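Local coordinates for protein processed glycerol phosphate lipoteichoic acid synthase 2 (Bacillus subtilis, PDB 2W8D) that belongs to the sulfatase family of the alkaline phosphatase clan and holds a magnesium ion in its C-terminal domain, at residues A[287-292]-A[305-310]. Numbering follows the deposited sequence.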
# COMPACT_ATOMS: atom_id res chain seq x y z
N LEU A 287 -10.86 7.37 -9.77
CA LEU A 287 -9.63 6.78 -10.33
C LEU A 287 -8.49 6.62 -9.30
O LEU A 287 -7.39 6.19 -9.66
CB LEU A 287 -9.15 7.59 -11.54
CG LEU A 287 -10.02 7.32 -12.78
CD1 LEU A 287 -9.94 8.47 -13.80
CD2 LEU A 287 -9.70 5.94 -13.40
N GLN A 288 -8.73 7.02 -8.06
CA GLN A 288 -7.74 6.86 -6.99
C GLN A 288 -7.86 5.48 -6.35
O GLN A 288 -7.13 5.19 -5.42
CB GLN A 288 -7.86 7.98 -5.95
CG GLN A 288 -7.74 9.43 -6.53
CD GLN A 288 -6.56 9.62 -7.48
OE1 GLN A 288 -5.40 9.48 -7.07
NE2 GLN A 288 -6.84 9.92 -8.75
N ARG A 289 -8.80 4.64 -6.82
CA ARG A 289 -8.78 3.24 -6.44
C ARG A 289 -7.43 2.63 -6.90
O ARG A 289 -7.03 2.79 -8.07
CB ARG A 289 -9.96 2.48 -7.06
CG ARG A 289 -11.29 2.61 -6.29
CD ARG A 289 -12.45 2.01 -7.08
NE ARG A 289 -13.73 2.23 -6.40
CZ ARG A 289 -14.46 3.35 -6.47
NH1 ARG A 289 -14.06 4.38 -7.20
NH2 ARG A 289 -15.61 3.44 -5.82
N VAL A 290 -6.74 1.98 -5.97
CA VAL A 290 -5.61 1.10 -6.27
C VAL A 290 -5.91 -0.34 -5.81
O VAL A 290 -6.60 -0.55 -4.81
CB VAL A 290 -4.26 1.60 -5.67
CG1 VAL A 290 -3.93 3.04 -6.18
CG2 VAL A 290 -4.31 1.58 -4.17
N PRO A 291 -5.40 -1.33 -6.56
CA PRO A 291 -5.73 -2.70 -6.18
C PRO A 291 -5.03 -3.12 -4.89
O PRO A 291 -3.96 -2.58 -4.59
CB PRO A 291 -5.26 -3.55 -7.36
CG PRO A 291 -4.25 -2.71 -8.10
CD PRO A 291 -4.48 -1.24 -7.70
N LEU A 292 -5.68 -3.99 -4.13
CA LEU A 292 -5.12 -4.59 -2.95
C LEU A 292 -5.45 -6.06 -3.05
O LEU A 292 -6.61 -6.40 -3.24
CB LEU A 292 -5.72 -4.00 -1.67
CG LEU A 292 -5.31 -4.79 -0.42
CD1 LEU A 292 -3.77 -4.75 -0.08
CD2 LEU A 292 -6.10 -4.35 0.81
N HIS A 305 -15.99 -5.76 -1.03
CA HIS A 305 -16.38 -4.46 -1.64
C HIS A 305 -16.42 -3.29 -0.67
O HIS A 305 -16.78 -2.17 -1.03
CB HIS A 305 -17.72 -4.57 -2.39
CG HIS A 305 -17.78 -5.75 -3.30
ND1 HIS A 305 -16.87 -5.94 -4.33
CD2 HIS A 305 -18.59 -6.83 -3.31
CE1 HIS A 305 -17.13 -7.08 -4.93
NE2 HIS A 305 -18.17 -7.64 -4.34
N LYS A 306 -16.08 -3.57 0.58
CA LYS A 306 -15.99 -2.52 1.57
C LYS A 306 -14.97 -1.44 1.15
O LYS A 306 -13.88 -1.75 0.71
CB LYS A 306 -15.55 -3.11 2.90
CG LYS A 306 -16.58 -4.03 3.54
CD LYS A 306 -16.14 -4.33 4.94
CE LYS A 306 -16.95 -5.45 5.59
NZ LYS A 306 -16.22 -5.83 6.84
N TYR A 307 -15.37 -0.19 1.28
CA TYR A 307 -14.48 0.97 1.11
C TYR A 307 -13.39 0.89 2.18
O TYR A 307 -13.67 0.51 3.31
CB TYR A 307 -15.30 2.26 1.17
CG TYR A 307 -16.02 2.52 -0.13
CD1 TYR A 307 -16.97 1.62 -0.63
CD2 TYR A 307 -15.70 3.62 -0.90
CE1 TYR A 307 -17.60 1.85 -1.89
CE2 TYR A 307 -16.31 3.87 -2.12
CZ TYR A 307 -17.24 3.00 -2.61
OH TYR A 307 -17.78 3.32 -3.81
N ALA A 308 -12.14 1.18 1.79
CA ALA A 308 -10.97 1.06 2.65
C ALA A 308 -9.82 1.89 2.11
O ALA A 308 -9.77 2.13 0.93
CB ALA A 308 -10.54 -0.44 2.75
N GLY A 309 -8.88 2.28 2.96
CA GLY A 309 -7.68 3.00 2.51
C GLY A 309 -6.38 2.38 3.00
O GLY A 309 -6.40 1.43 3.76
N ASP A 310 -5.24 2.89 2.53
CA ASP A 310 -3.92 2.42 2.95
C ASP A 310 -3.76 2.13 4.45
O ASP A 310 -3.11 1.15 4.76
CB ASP A 310 -2.84 3.45 2.60
CG ASP A 310 -2.51 3.47 1.16
OD1 ASP A 310 -2.62 2.40 0.48
OD2 ASP A 310 -2.18 4.58 0.69
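R289 and Y307 meet through the ends of their side chains, across backbones that stay well apart. The closest pair of CA atoms, those of R289 and G309, is 9.0 Å apart. Segment 287-292 is the loop that leaves helix 281-286 and runs into strand 292-296. Segment 305-310 is mostly loop and includes the short strand 308-309. The buried surface is small, 88 Å² for both sides together.

The arginine reaches across with a stretched chain. Its CG lies beside the backbone N (chi1 -82°), and the chain is extended from CG to NE. This carries the guanidinium to the tyrosine hydroxyl. Y307 OH sits at the guanidinium edge, in its plane, 3.0 Å from R289 NH2. The same nitrogen is 3.6 Å from Y307 CZ and 3.8 Å from Y307 CE2. It meets the ring obliquely. The planes of the guanidinium and the ring are 78° apart, so the two groups do not stack.

The setting is the central mixed sheet of an alkaline phosphatase-type domain. Strand 70-76 lies between strands 292-296 and 308-309, antiparallel to the first and parallel to the second. V290 and L292 hydrogen-bond through their backbones to F75 and F72, and A308 to N74. P291 hydrogen-bonds in the same way to G257, at the end of the strand that leads into the magnesium ligands D258 and H259.

The polar end of R289 has firmer partners elsewhere. Its NE donates to N74 OD1, and its NH1 to Q286 OE1. These bonds fix the rotation of the guanidinium beside the tyrosine. The other end of the N74 amide, ND2, forms a hydrogen bond to H305 O. One asparagine side chain therefore joins both segments.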